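Local atomic coordinates of PT26-6P (Thermococcus sp., PDB entry 2WB7), a protein that is of unknown function but is encoded by a euryarchaeal mobile element and joins two immunoglobulin-like domains to a helical domain. Residues Y56-F64 with G219-V227; V125-V135 with V363-W374. All blocks are in the same frame, centred on the assembly; numbering follows the deposited sequence.

Contact 1. Residues Y56-F64 with G219-V227; sequences YGPGLIYGF and GHVTGTNDV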
ATOM      1  N   TYR A  56       2.326  22.633 -12.564  1.00 48.56           N
ATOM      2  CA  TYR A  56       1.621  22.129 -11.389  1.00 48.11           C
ATOM      3  C   TYR A  56       1.515  20.604 -11.362  1.00 47.96           C
ATOM      4  O   TYR A  56       1.287  19.961 -12.395  1.00 47.74           O
ATOM      5  CB  TYR A  56       0.210  22.699 -11.340  1.00 48.02           C
ATOM      6  CG  TYR A  56       0.140  24.192 -11.428  1.00 47.44           C
ATOM      7  CD1 TYR A  56       0.163  24.972 -10.281  1.00 46.18           C
ATOM      8  CD2 TYR A  56       0.029  24.825 -12.658  1.00 47.10           C
ATOM      9  CE1 TYR A  56       0.098  26.337 -10.354  1.00 46.80           C
ATOM     10  CE2 TYR A  56      -0.050  26.190 -12.744  1.00 47.59           C
ATOM     11  CZ  TYR A  56      -0.014  26.946 -11.586  1.00 48.33           C
ATOM     12  OH  TYR A  56      -0.086  28.322 -11.667  1.00 50.11           O
ATOM     13  N   GLY A  57       1.656  20.035 -10.168  1.00 47.63           N
ATOM     14  CA  GLY A  57       1.420  18.612  -9.965  1.00 47.41           C
ATOM     15  C   GLY A  57       0.848  18.362  -8.583  1.00 47.15           C
ATOM     16  O   GLY A  57       0.669  19.297  -7.813  1.00 46.91           O
ATOM     17  N   PRO A  58       0.568  17.090  -8.262  1.00 47.17           N
ATOM     18  CA  PRO A  58      -0.025  16.741  -6.970  1.00 47.07           C
ATOM     19  C   PRO A  58       0.849  17.214  -5.820  1.00 46.99           C
ATOM     20  O   PRO A  58       2.047  17.417  -6.002  1.00 47.13           O
ATOM     21  CB  PRO A  58      -0.067  15.212  -6.998  1.00 46.83           C
ATOM     22  CG  PRO A  58      -0.003  14.849  -8.446  1.00 47.24           C
ATOM     23  CD  PRO A  58       0.842  15.903  -9.091  1.00 47.05           C
ATOM     24  N   GLY A  59       0.243  17.411  -4.654  1.00 46.99           N
ATOM     25  CA  GLY A  59       0.993  17.729  -3.451  1.00 47.21           C
ATOM     26  C   GLY A  59       1.598  16.465  -2.870  1.00 47.57           C
ATOM     27  O   GLY A  59       2.679  16.491  -2.283  1.00 47.76           O
ATOM     28  N   LEU A  60       0.898  15.348  -3.045  1.00 47.62           N
ATOM     29  CA  LEU A  60       1.412  14.052  -2.631  1.00 47.69           C
ATOM     30  C   LEU A  60       1.427  13.027  -3.782  1.00 47.20           C
ATOM     31  O   LEU A  60       0.405  12.778  -4.441  1.00 47.34           O
ATOM     32  CB  LEU A  60       0.570  13.521  -1.478  1.00 48.28           C
ATOM     33  CG  LEU A  60       1.058  12.185  -0.929  1.00 50.22           C
ATOM     34  CD1 LEU A  60       2.060  12.433   0.206  1.00 50.85           C
ATOM     35  CD2 LEU A  60      -0.132  11.303  -0.472  1.00 52.02           C
ATOM     36  N   ILE A  61       2.597  12.446  -4.027  1.00 46.50           N
ATOM     37  CA  ILE A  61       2.732  11.305  -4.929  1.00 45.77           C
ATOM     38  C   ILE A  61       3.231  10.151  -4.079  1.00 45.43           C
ATOM     39  O   ILE A  61       4.241  10.274  -3.390  1.00 45.28           O
ATOM     40  CB  ILE A  61       3.774  11.564  -6.026  1.00 45.81           C
ATOM     41  CG1 ILE A  61       3.470  12.865  -6.764  1.00 46.03           C
ATOM     42  CG2 ILE A  61       3.855  10.389  -7.005  1.00 45.04           C
ATOM     43  CD1 ILE A  61       4.461  13.169  -7.886  1.00 45.64           C
ATOM     44  N   TYR A  62       2.518   9.037  -4.091  1.00 45.01           N
ATOM     45  CA  TYR A  62       2.994   7.899  -3.339  1.00 44.82           C
ATOM     46  C   TYR A  62       3.908   7.039  -4.210  1.00 43.73           C
ATOM     47  O   TYR A  62       3.541   6.650  -5.321  1.00 43.20           O
ATOM     48  CB  TYR A  62       1.839   7.078  -2.771  1.00 45.45           C
ATOM     49  CG  TYR A  62       2.324   5.895  -1.967  1.00 48.52           C
ATOM     50  CD1 TYR A  62       2.326   5.926  -0.567  1.00 51.25           C
ATOM     51  CD2 TYR A  62       2.809   4.752  -2.600  1.00 50.58           C
ATOM     52  CE1 TYR A  62       2.789   4.839   0.180  1.00 52.07           C
ATOM     53  CE2 TYR A  62       3.279   3.666  -1.866  1.00 52.44           C
ATOM     54  CZ  TYR A  62       3.266   3.715  -0.479  1.00 52.89           C
ATOM     55  OH  TYR A  62       3.728   2.632   0.235  1.00 53.57           O
ATOM     56  N   GLY A  63       5.113   6.777  -3.708  1.00 42.75           N
ATOM     57  CA  GLY A  63       6.051   5.855  -4.352  1.00 41.46           C
ATOM     58  C   GLY A  63       6.318   6.098  -5.827  1.00 40.55           C
ATOM     59  O   GLY A  63       6.663   7.199  -6.230  1.00 40.81           O
ATOM     60  N   PHE A  64       6.150   5.066  -6.644  1.00 39.37           N
ATOM     61  CA  PHE A  64       6.522   5.165  -8.042  1.00 38.18           C
ATOM     62  C   PHE A  64       5.315   5.354  -8.943  1.00 37.38           C
ATOM     63  O   PHE A  64       5.231   4.728  -9.997  1.00 37.13           O
ATOM     64  CB  PHE A  64       7.283   3.914  -8.480  1.00 38.37           C
ATOM     65  CG  PHE A  64       8.579   3.702  -7.748  1.00 39.03           C
ATOM     66  CD1 PHE A  64       9.722   4.363  -8.147  1.00 39.24           C
ATOM     67  CD2 PHE A  64       8.658   2.831  -6.668  1.00 39.16           C
ATOM     68  CE1 PHE A  64      10.913   4.171  -7.486  1.00 39.05           C
ATOM     69  CE2 PHE A  64       9.846   2.646  -5.997  1.00 38.51           C
ATOM     70  CZ  PHE A  64      10.975   3.314  -6.409  1.00 39.22           C
ATOM     71  N   GLY A 219      10.346  16.244  -4.194  1.00 54.88           N
ATOM     72  CA  GLY A 219       9.965  16.423  -2.802  1.00 54.23           C
ATOM     73  C   GLY A 219       8.484  16.270  -2.522  1.00 54.00           C
ATOM     74  O   GLY A 219       8.020  16.541  -1.411  1.00 53.77           O
ATOM     75  N   HIS A 220       7.722  15.848  -3.521  1.00 54.15           N
ATOM     76  CA  HIS A 220       6.283  15.657  -3.323  1.00 54.28           C
ATOM     77  C   HIS A 220       5.969  14.184  -3.210  1.00 54.35           C
ATOM     78  O   HIS A 220       4.815  13.802  -3.028  1.00 54.05           O
ATOM     79  CB  HIS A 220       5.472  16.280  -4.463  1.00 54.29           C
ATOM     80  CG  HIS A 220       5.614  17.766  -4.560  1.00 54.33           C
ATOM     81  ND1 HIS A 220       6.371  18.380  -5.534  1.00 54.75           N
ATOM     82  CD2 HIS A 220       5.102  18.762  -3.796  1.00 53.86           C
ATOM     83  CE1 HIS A 220       6.324  19.690  -5.362  1.00 54.83           C
ATOM     84  NE2 HIS A 220       5.559  19.948  -4.316  1.00 53.39           N
ATOM     85  N   VAL A 221       7.012  13.367  -3.330  1.00 54.87           N
ATOM     86  CA  VAL A 221       6.888  11.920  -3.272  1.00 55.38           C
ATOM     87  C   VAL A 221       7.195  11.403  -1.881  1.00 56.13           C
ATOM     88  O   VAL A 221       8.174  11.811  -1.264  1.00 56.12           O
ATOM     89  CB  VAL A 221       7.857  11.263  -4.246  1.00 55.07           C
ATOM     90  CG1 VAL A 221       7.667   9.788  -4.236  1.00 54.90           C
ATOM     91  CG2 VAL A 221       7.636  11.807  -5.640  1.00 55.20           C
ATOM     92  N   THR A 222       6.354  10.505  -1.383  1.00 57.11           N
ATOM     93  CA  THR A 222       6.642   9.844  -0.128  1.00 58.12           C
ATOM     94  C   THR A 222       6.727   8.345  -0.335  1.00 58.91           C
ATOM     95  O   THR A 222       5.975   7.768  -1.124  1.00 58.78           O
ATOM     96  CB  THR A 222       5.584  10.133   0.937  1.00 58.22           C
ATOM     97  OG1 THR A 222       5.953   9.492   2.168  1.00 58.57           O
ATOM     98  CG2 THR A 222       4.219   9.629   0.484  1.00 58.52           C
ATOM     99  N   GLY A 223       7.661   7.727   0.385  1.00 59.96           N
ATOM    100  CA  GLY A 223       7.837   6.280   0.381  1.00 60.93           C
ATOM    101  C   GLY A 223       7.070   5.623   1.513  1.00 61.80           C
ATOM    102  O   GLY A 223       6.516   4.546   1.333  1.00 62.01           O
ATOM    103  N   THR A 224       7.024   6.270   2.679  1.00 62.72           N
ATOM    104  CA  THR A 224       6.349   5.683   3.845  1.00 63.51           C
ATOM    105  C   THR A 224       4.911   5.346   3.494  1.00 63.94           C
ATOM    106  O   THR A 224       4.113   6.233   3.197  1.00 63.98           O
ATOM    107  CB  THR A 224       6.366   6.604   5.107  1.00 63.67           C
ATOM    108  OG1 THR A 224       5.742   5.926   6.208  1.00 63.25           O
ATOM    109  CG2 THR A 224       5.613   7.918   4.850  1.00 64.36           C
ATOM    110  N   ASN A 225       4.590   4.059   3.524  1.00 64.49           N
ATOM    111  CA  ASN A 225       3.243   3.596   3.242  1.00 64.98           C
ATOM    112  C   ASN A 225       2.347   3.629   4.480  1.00 65.09           C
ATOM    113  O   ASN A 225       1.154   3.334   4.396  1.00 65.19           O
ATOM    114  CB  ASN A 225       3.264   2.187   2.624  1.00 65.38           C
ATOM    115  CG  ASN A 225       3.932   1.144   3.523  1.00 66.32           C
ATOM    116  OD1 ASN A 225       4.696   1.472   4.436  1.00 67.60           O
ATOM    117  ND2 ASN A 225       3.650  -0.125   3.254  1.00 66.21           N
ATOM    118  N   ASP A 226       2.917   3.995   5.625  1.00 65.02           N
ATOM    119  CA  ASP A 226       2.129   4.081   6.857  1.00 64.98           C
ATOM    120  C   ASP A 226       0.871   4.889   6.615  1.00 64.18           C
ATOM    121  O   ASP A 226      -0.129   4.718   7.302  1.00 64.10           O
ATOM    122  CB  ASP A 226       2.928   4.737   7.974  1.00 65.45           C
ATOM    123  CG  ASP A 226       4.251   4.077   8.187  1.00 67.34           C
ATOM    124  OD1 ASP A 226       4.704   3.348   7.270  1.00 68.43           O
ATOM    125  OD2 ASP A 226       4.832   4.289   9.277  1.00 69.92           O
ATOM    126  N   VAL A 227       0.931   5.782   5.637  1.00 63.53           N
ATOM    127  CA  VAL A 227      -0.250   6.530   5.218  1.00 62.88           C
ATOM    128  C   VAL A 227      -1.377   5.590   4.745  1.00 61.97           C
ATOM    129  O   VAL A 227      -2.566   5.903   4.878  1.00 61.72           O
ATOM    130  CB  VAL A 227       0.098   7.513   4.081  1.00 63.08           C
ATOM    131  CG1 VAL A 227      -1.125   8.331   3.709  1.00 63.49           C
ATOM    132  CG2 VAL A 227       1.279   8.414   4.487  1.00 63.29           C
TER
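I61 is the backbone link of this contact: I61 N donates a hydrogen bond to H220 O (2.8 Å) and I61 O accepts one from T222 N (2.9 Å), bracketing V221. Two residues further on, G63 N donates to T222 O at 2.9 Å, with an N-H...O angle of 170°. V221 CA adds a weaker C-H...O approach to I61 O.

These bonds make a short parallel ladder, I61 beside V221 and Y62 beside T222, through which the little strand 221-222 joins the mixed sheet at the end of strand 52-62. Side chains therefore alternate between two faces. With G63 at a phi of 51°, which suits glycine, segment 56-64 turns off just past the ladder.

Among the apolar contacts, I61 CB meets V221 CG2 at 3.9 Å on one face, where F67 and Y42 also pack against I61. On the other face L60 comes round with CD1 to the methyl CG2 of T222, 3.5 Å away. Two flat groups complete the contact. H220 presents a ring edge to G59 O, its CD2 lying 3.6 Å from that oxygen, while the same ring stacks with Y42 and ND1 hydrogen-bonds to A217 O. The Y62 ring points along 223-225, with CG anti to the backbone N (chi1 -179°); T222 O sits over one face near the rim, N225 CA lies at the edge, and the hydroxyl bonds to Y259 O. A valine here would probably leave Y259 O without its phenolic mate and open a gap beside T222 O and T224 O.

Contact 2. Residues V125-V135 with V363-W374; sequences VTVMKAPDPLV and VERDDGVKIPIW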
ATOM      1  N   VAL A 125      -2.427  19.770 -20.154  1.00 44.46           N
ATOM      2  CA  VAL A 125      -2.420  18.681 -19.181  1.00 44.41           C
ATOM      3  C   VAL A 125      -1.699  17.452 -19.711  1.00 44.15           C
ATOM      4  O   VAL A 125      -1.925  17.017 -20.847  1.00 44.04           O
ATOM      5  CB  VAL A 125      -3.840  18.312 -18.706  1.00 44.44           C
ATOM      6  CG1 VAL A 125      -3.785  17.153 -17.772  1.00 44.56           C
ATOM      7  CG2 VAL A 125      -4.473  19.504 -17.997  1.00 45.73           C
ATOM      8  N   THR A 126      -0.815  16.908 -18.884  1.00 43.82           N
ATOM      9  CA  THR A 126      -0.103  15.696 -19.240  1.00 43.77           C
ATOM     10  C   THR A 126       0.091  14.768 -18.029  1.00 43.75           C
ATOM     11  O   THR A 126      -0.286  15.093 -16.902  1.00 43.85           O
ATOM     12  CB  THR A 126       1.244  16.014 -19.935  1.00 43.56           C
ATOM     13  OG1 THR A 126       1.702  14.852 -20.636  1.00 44.31           O
ATOM     14  CG2 THR A 126       2.287  16.430 -18.928  1.00 43.11           C
ATOM     15  N   VAL A 127       0.647  13.590 -18.276  1.00 43.91           N
ATOM     16  CA  VAL A 127       0.908  12.631 -17.221  1.00 43.69           C
ATOM     17  C   VAL A 127       2.390  12.366 -17.208  1.00 43.66           C
ATOM     18  O   VAL A 127       2.993  12.210 -18.260  1.00 43.55           O
ATOM     19  CB  VAL A 127       0.199  11.308 -17.499  1.00 43.67           C
ATOM     20  CG1 VAL A 127       0.336  10.376 -16.304  1.00 43.50           C
ATOM     21  CG2 VAL A 127      -1.268  11.554 -17.839  1.00 43.13           C
HETATM   22  N   MSE A 128       2.984  12.322 -16.024  1.00 43.97           N
HETATM   23  CA  MSE A 128       4.423  12.067 -15.919  1.00 44.48           C
HETATM   24  C   MSE A 128       4.774  10.960 -14.902  1.00 44.61           C
HETATM   25  O   MSE A 128       3.904  10.399 -14.223  1.00 44.87           O
HETATM   26  CB  MSE A 128       5.175  13.361 -15.586  1.00 44.42           C
HETATM   27  CG  MSE A 128       5.093  14.434 -16.688  1.00 45.66           C
HETATM   28 SE   MSE A 128       6.286  14.178 -18.253  1.00 47.31          SE
HETATM   29  CE  MSE A 128       4.989  14.579 -19.633  1.00 46.53           C
ATOM     30  N   LYS A 129       6.061  10.652 -14.803  1.00 44.41           N
ATOM     31  CA  LYS A 129       6.524   9.633 -13.881  1.00 43.76           C
ATOM     32  C   LYS A 129       8.042   9.696 -13.687  1.00 43.88           C
ATOM     33  O   LYS A 129       8.802   9.830 -14.654  1.00 43.87           O
ATOM     34  CB  LYS A 129       6.108   8.262 -14.400  1.00 43.49           C
ATOM     35  CG  LYS A 129       6.422   7.122 -13.454  1.00 42.86           C
ATOM     36  CD  LYS A 129       6.262   5.762 -14.129  1.00 41.69           C
ATOM     37  CE  LYS A 129       6.699   4.657 -13.178  1.00 41.28           C
ATOM     38  NZ  LYS A 129       6.938   3.376 -13.880  1.00 40.03           N
ATOM     39  N   ALA A 130       8.477   9.604 -12.434  1.00 43.85           N
ATOM     40  CA  ALA A 130       9.897   9.582 -12.107  1.00 44.14           C
ATOM     41  C   ALA A 130      10.602   8.313 -12.606  1.00 44.52           C
ATOM     42  O   ALA A 130       9.953   7.393 -13.121  1.00 44.79           O
ATOM     43  CB  ALA A 130      10.076   9.724 -10.610  1.00 44.02           C
ATOM     44  N   PRO A 131      11.942   8.255 -12.462  1.00 44.80           N
ATOM     45  CA  PRO A 131      12.674   7.023 -12.774  1.00 45.04           C
ATOM     46  C   PRO A 131      12.185   5.830 -11.927  1.00 45.12           C
ATOM     47  O   PRO A 131      11.888   5.987 -10.733  1.00 45.28           O
ATOM     48  CB  PRO A 131      14.130   7.381 -12.422  1.00 45.18           C
ATOM     49  CG  PRO A 131      14.199   8.854 -12.544  1.00 44.67           C
ATOM     50  CD  PRO A 131      12.855   9.342 -12.063  1.00 44.71           C
ATOM     51  N   ASP A 132      12.114   4.655 -12.547  1.00 44.87           N
ATOM     52  CA  ASP A 132      11.540   3.478 -11.915  1.00 44.60           C
ATOM     53  C   ASP A 132      12.390   2.235 -12.170  1.00 44.27           C
ATOM     54  O   ASP A 132      12.211   1.556 -13.179  1.00 44.33           O
ATOM     55  CB  ASP A 132      10.134   3.259 -12.469  1.00 45.02           C
ATOM     56  CG  ASP A 132       9.314   2.288 -11.647  1.00 44.97           C
ATOM     57  OD1 ASP A 132       9.885   1.535 -10.833  1.00 46.95           O
ATOM     58  OD2 ASP A 132       8.087   2.287 -11.817  1.00 45.12           O
ATOM     59  N   PRO A 133      13.290   1.916 -11.233  1.00 43.89           N
ATOM     60  CA  PRO A 133      14.231   0.808 -11.322  1.00 43.74           C
ATOM     61  C   PRO A 133      13.586  -0.584 -11.301  1.00 43.88           C
ATOM     62  O   PRO A 133      14.061  -1.485 -12.004  1.00 44.39           O
ATOM     63  CB  PRO A 133      15.105   0.984 -10.081  1.00 43.88           C
ATOM     64  CG  PRO A 133      14.739   2.294  -9.486  1.00 43.91           C
ATOM     65  CD  PRO A 133      13.364   2.603  -9.938  1.00 43.89           C
ATOM     66  N   LEU A 134      12.515  -0.759 -10.526  1.00 43.61           N
ATOM     67  CA  LEU A 134      11.889  -2.072 -10.351  1.00 43.31           C
ATOM     68  C   LEU A 134      10.878  -2.511 -11.439  1.00 43.17           C
ATOM     69  O   LEU A 134      10.584  -3.708 -11.575  1.00 43.23           O
ATOM     70  CB  LEU A 134      11.233  -2.143  -8.970  1.00 43.10           C
ATOM     71  CG  LEU A 134      12.236  -2.151  -7.827  1.00 43.06           C
ATOM     72  CD1 LEU A 134      11.576  -2.540  -6.509  1.00 43.04           C
ATOM     73  CD2 LEU A 134      13.375  -3.109  -8.171  1.00 43.61           C
ATOM     74  N   VAL A 135      10.354  -1.558 -12.206  1.00 42.69           N
ATOM     75  CA  VAL A 135       9.183  -1.822 -13.054  1.00 42.67           C
ATOM     76  C   VAL A 135       9.277  -3.081 -13.926  1.00 42.69           C
ATOM     77  O   VAL A 135       8.299  -3.823 -14.043  1.00 42.71           O
ATOM     78  CB  VAL A 135       8.802  -0.589 -13.939  1.00 42.65           C
ATOM     79  CG1 VAL A 135       9.939  -0.226 -14.854  1.00 42.75           C
ATOM     80  CG2 VAL A 135       7.555  -0.871 -14.761  1.00 42.26           C
ATOM     81  N   VAL A 363      -0.679   3.293 -18.132  1.00 42.63           N
ATOM     82  CA  VAL A 363      -1.467   4.497 -18.225  1.00 43.40           C
ATOM     83  C   VAL A 363      -1.255   5.008 -19.634  1.00 44.14           C
ATOM     84  O   VAL A 363      -0.116   5.297 -20.022  1.00 44.10           O
ATOM     85  CB  VAL A 363      -0.949   5.538 -17.247  1.00 43.29           C
ATOM     86  CG1 VAL A 363      -1.681   6.850 -17.438  1.00 43.26           C
ATOM     87  CG2 VAL A 363      -1.076   5.014 -15.815  1.00 43.16           C
ATOM     88  N   GLU A 364      -2.328   5.086 -20.418  1.00 45.03           N
ATOM     89  CA  GLU A 364      -2.208   5.595 -21.782  1.00 46.02           C
ATOM     90  C   GLU A 364      -2.525   7.077 -21.867  1.00 45.96           C
ATOM     91  O   GLU A 364      -3.683   7.494 -21.750  1.00 46.03           O
ATOM     92  CB  GLU A 364      -3.084   4.840 -22.775  1.00 46.42           C
ATOM     93  CG  GLU A 364      -2.518   4.998 -24.172  1.00 49.58           C
ATOM     94  CD  GLU A 364      -3.560   5.235 -25.263  1.00 53.72           C
ATOM     95  OE1 GLU A 364      -4.732   4.800 -25.130  1.00 54.38           O
ATOM     96  OE2 GLU A 364      -3.171   5.853 -26.282  1.00 55.25           O
ATOM     97  N   ARG A 365      -1.475   7.863 -22.070  1.00 45.86           N
ATOM     98  CA  ARG A 365      -1.563   9.306 -22.162  1.00 45.77           C
ATOM     99  C   ARG A 365      -2.252   9.724 -23.459  1.00 46.22           C
ATOM    100  O   ARG A 365      -2.158   9.036 -24.479  1.00 46.07           O
ATOM    101  CB  ARG A 365      -0.156   9.876 -22.120  1.00 45.38           C
ATOM    102  CG  ARG A 365      -0.055  11.241 -21.549  1.00 44.69           C
ATOM    103  CD  ARG A 365       1.374  11.485 -21.123  1.00 42.49           C
ATOM    104  NE  ARG A 365       2.293  11.226 -22.223  1.00 40.67           N
ATOM    105  CZ  ARG A 365       3.583  11.546 -22.210  1.00 39.48           C
ATOM    106  NH1 ARG A 365       4.120  12.124 -21.148  1.00 38.98           N
ATOM    107  NH2 ARG A 365       4.341  11.286 -23.260  1.00 39.22           N
ATOM    108  N   ASP A 366      -2.947  10.856 -23.420  1.00 46.90           N
ATOM    109  CA  ASP A 366      -3.724  11.312 -24.579  1.00 47.54           C
ATOM    110  C   ASP A 366      -2.897  11.357 -25.864  1.00 47.34           C
ATOM    111  O   ASP A 366      -3.449  11.231 -26.939  1.00 48.01           O
ATOM    112  CB  ASP A 366      -4.352  12.679 -24.314  1.00 47.88           C
ATOM    113  CG  ASP A 366      -3.321  13.722 -23.911  1.00 49.94           C
ATOM    114  OD1 ASP A 366      -2.135  13.346 -23.709  1.00 52.18           O
ATOM    115  OD2 ASP A 366      -3.695  14.916 -23.798  1.00 50.92           O
ATOM    116  N   ASP A 367      -1.581  11.530 -25.758  1.00 46.97           N
ATOM    117  CA  ASP A 367      -0.717  11.510 -26.945  1.00 46.42           C
ATOM    118  C   ASP A 367      -0.372  10.101 -27.436  1.00 46.10           C
ATOM    119  O   ASP A 367       0.429   9.934 -28.354  1.00 45.96           O
ATOM    120  CB  ASP A 367       0.579  12.287 -26.692  1.00 46.41           C
ATOM    121  CG  ASP A 367       1.508  11.576 -25.720  1.00 46.66           C
ATOM    122  OD1 ASP A 367       1.030  10.715 -24.943  1.00 47.26           O
ATOM    123  OD2 ASP A 367       2.718  11.888 -25.719  1.00 45.65           O
ATOM    124  N   GLY A 368      -0.968   9.081 -26.832  1.00 45.78           N
ATOM    125  CA  GLY A 368      -0.744   7.710 -27.303  1.00 45.21           C
ATOM    126  C   GLY A 368       0.445   6.998 -26.677  1.00 44.70           C
ATOM    127  O   GLY A 368       0.549   5.774 -26.734  1.00 45.17           O
ATOM    128  N   VAL A 369       1.358   7.754 -26.087  1.00 43.76           N
ATOM    129  CA  VAL A 369       2.436   7.148 -25.326  1.00 42.86           C
ATOM    130  C   VAL A 369       1.854   6.309 -24.182  1.00 42.45           C
ATOM    131  O   VAL A 369       0.873   6.712 -23.560  1.00 42.30           O
ATOM    132  CB  VAL A 369       3.351   8.221 -24.748  1.00 42.79           C
ATOM    133  CG1 VAL A 369       4.169   7.642 -23.611  1.00 43.16           C
ATOM    134  CG2 VAL A 369       4.237   8.795 -25.837  1.00 41.75           C
ATOM    135  N   LYS A 370       2.452   5.151 -23.896  1.00 41.98           N
ATOM    136  CA  LYS A 370       1.946   4.274 -22.821  1.00 41.37           C
ATOM    137  C   LYS A 370       2.923   4.094 -21.660  1.00 40.65           C
ATOM    138  O   LYS A 370       3.990   3.532 -21.847  1.00 40.88           O
ATOM    139  CB  LYS A 370       1.551   2.916 -23.394  1.00 41.60           C
ATOM    140  CG  LYS A 370       0.160   2.908 -23.950  1.00 42.52           C
ATOM    141  CD  LYS A 370       0.028   1.914 -25.064  1.00 45.81           C
ATOM    142  CE  LYS A 370      -1.244   2.177 -25.877  1.00 49.91           C
ATOM    143  NZ  LYS A 370      -1.274   3.526 -26.585  1.00 51.26           N
ATOM    144  N   ILE A 371       2.551   4.567 -20.468  1.00 39.68           N
ATOM    145  CA  ILE A 371       3.453   4.570 -19.305  1.00 39.03           C
ATOM    146  C   ILE A 371       3.197   3.395 -18.340  1.00 38.86           C
ATOM    147  O   ILE A 371       2.119   3.295 -17.746  1.00 38.59           O
ATOM    148  CB  ILE A 371       3.314   5.883 -18.504  1.00 38.73           C
ATOM    149  CG1 ILE A 371       3.547   7.088 -19.403  1.00 39.02           C
ATOM    150  CG2 ILE A 371       4.285   5.928 -17.364  1.00 38.27           C
ATOM    151  CD1 ILE A 371       3.448   8.402 -18.679  1.00 37.40           C
ATOM    152  N   PRO A 372       4.204   2.517 -18.154  1.00 38.43           N
ATOM    153  CA  PRO A 372       4.032   1.300 -17.356  1.00 38.00           C
ATOM    154  C   PRO A 372       4.030   1.586 -15.853  1.00 37.61           C
ATOM    155  O   PRO A 372       4.918   2.285 -15.360  1.00 38.24           O
ATOM    156  CB  PRO A 372       5.270   0.466 -17.714  1.00 37.89           C
ATOM    157  CG  PRO A 372       6.030   1.261 -18.751  1.00 38.39           C
ATOM    158  CD  PRO A 372       5.590   2.670 -18.613  1.00 38.19           C
ATOM    159  N   ILE A 373       3.050   1.061 -15.128  1.00 36.32           N
ATOM    160  CA  ILE A 373       3.057   1.197 -13.679  1.00 35.40           C
ATOM    161  C   ILE A 373       2.887  -0.167 -13.033  1.00 35.27           C
ATOM    162  O   ILE A 373       2.328  -1.092 -13.651  1.00 35.85           O
ATOM    163  CB  ILE A 373       1.952   2.119 -13.182  1.00 35.14           C
ATOM    164  CG1 ILE A 373       0.625   1.734 -13.824  1.00 34.48           C
ATOM    165  CG2 ILE A 373       2.303   3.568 -13.488  1.00 35.00           C
ATOM    166  CD1 ILE A 373      -0.530   2.505 -13.277  1.00 34.47           C
ATOM    167  N   TRP A 374       3.383  -0.299 -11.803  1.00 33.94           N
ATOM    168  CA  TRP A 374       3.269  -1.540 -11.077  1.00 32.87           C
ATOM    169  C   TRP A 374       2.877  -1.277  -9.636  1.00 32.42           C
ATOM    170  O   TRP A 374       3.140  -0.198  -9.093  1.00 32.04           O
ATOM    171  CB  TRP A 374       4.589  -2.315 -11.125  1.00 33.05           C
ATOM    172  CG  TRP A 374       5.723  -1.633 -10.422  1.00 31.53           C
ATOM    173  CD1 TRP A 374       6.575  -0.719 -10.951  1.00 30.70           C
ATOM    174  CD2 TRP A 374       6.114  -1.807  -9.056  1.00 29.77           C
ATOM    175  NE1 TRP A 374       7.487  -0.324 -10.004  1.00 30.10           N
ATOM    176  CE2 TRP A 374       7.224  -0.973  -8.832  1.00 28.69           C
ATOM    177  CE3 TRP A 374       5.628  -2.583  -7.997  1.00 29.22           C
ATOM    178  CZ2 TRP A 374       7.859  -0.890  -7.601  1.00 28.19           C
ATOM    179  CZ3 TRP A 374       6.267  -2.501  -6.767  1.00 27.89           C
ATOM    180  CH2 TRP A 374       7.371  -1.663  -6.584  1.00 27.77           C
TER
HETATM  181  O   HOH W   1      -0.508  14.956 -22.582  1.00 29.07           O
HETATM  182  O   HOH W   2       5.262   2.269 -11.285  1.00 36.71           O
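R365, K129 and W374 each reach across to a polar partner. R365 NH1 donates to V127 O at 3.1 Å, in the guanidinium plane and almost in line with the C=O bond. K129, its chain extended, slides past I371, CD lying 3.8 Å from I371 CG2, and sets NZ 2.7 Å from P372 O. W374 NE1 points within its ring plane at the syn lone pair of D132 OD1 (3.1 Å, N-H...O angle 168°). Apolar contacts fill in around them: V135 CB rests 3.7 Å from W374 CD1, L134 CB lies by the benzo part of the indole at CZ2, and V127 packs along the aliphatic chain of R365.

Besides taking the W374 bond, D132 is held by K129: OD2 turns its anti lone pair to K129 NZ in a 2.6 Å salt bridge, and a water links OD2 to W374 N. D367, whose OD1 also accepts V369 N in an Asx turn, orients R365 by pairing that OD1 with R365 NE at 3.0 Å; W103 O takes a further bond from NH1. R365 opens the type I turn of the hairpin 363-374, and a second water bridges the segments again, joining V125 O and T126 OG1 to D366 OD1.

The two immunoglobulin-like domains thus meet through side chains; the axes of 125-129 and 370-374 come no closer than 8.8 Å. With V127 O and P372 O each given a cationic donor, and an aspartate beside each cation, the lysine and arginine are probably able to stay charged in this buried interface.

In the fold
From the N terminus, 56-64 comes first, on strand 52-62; the chain then runs through 125-135, at the end of strand 120-129, before returning at 219-227 to close contact 1 over 154 intervening residues. Contact 2 closes later, when the hairpin 363-374 meets 125-135 across 227 residues, so the two loops cross. Strand 66-75 lies between 52-62 and 120-129 in one mixed sheet, so both contacts reach that sheet. Contact 1 adds a late strand to it; contact 2 joins it to the eight-stranded sheet of the second immunoglobulin-like domain. Their centres are 16 Å apart, bridged by F64, which packs on K129, P131, D132 and P133.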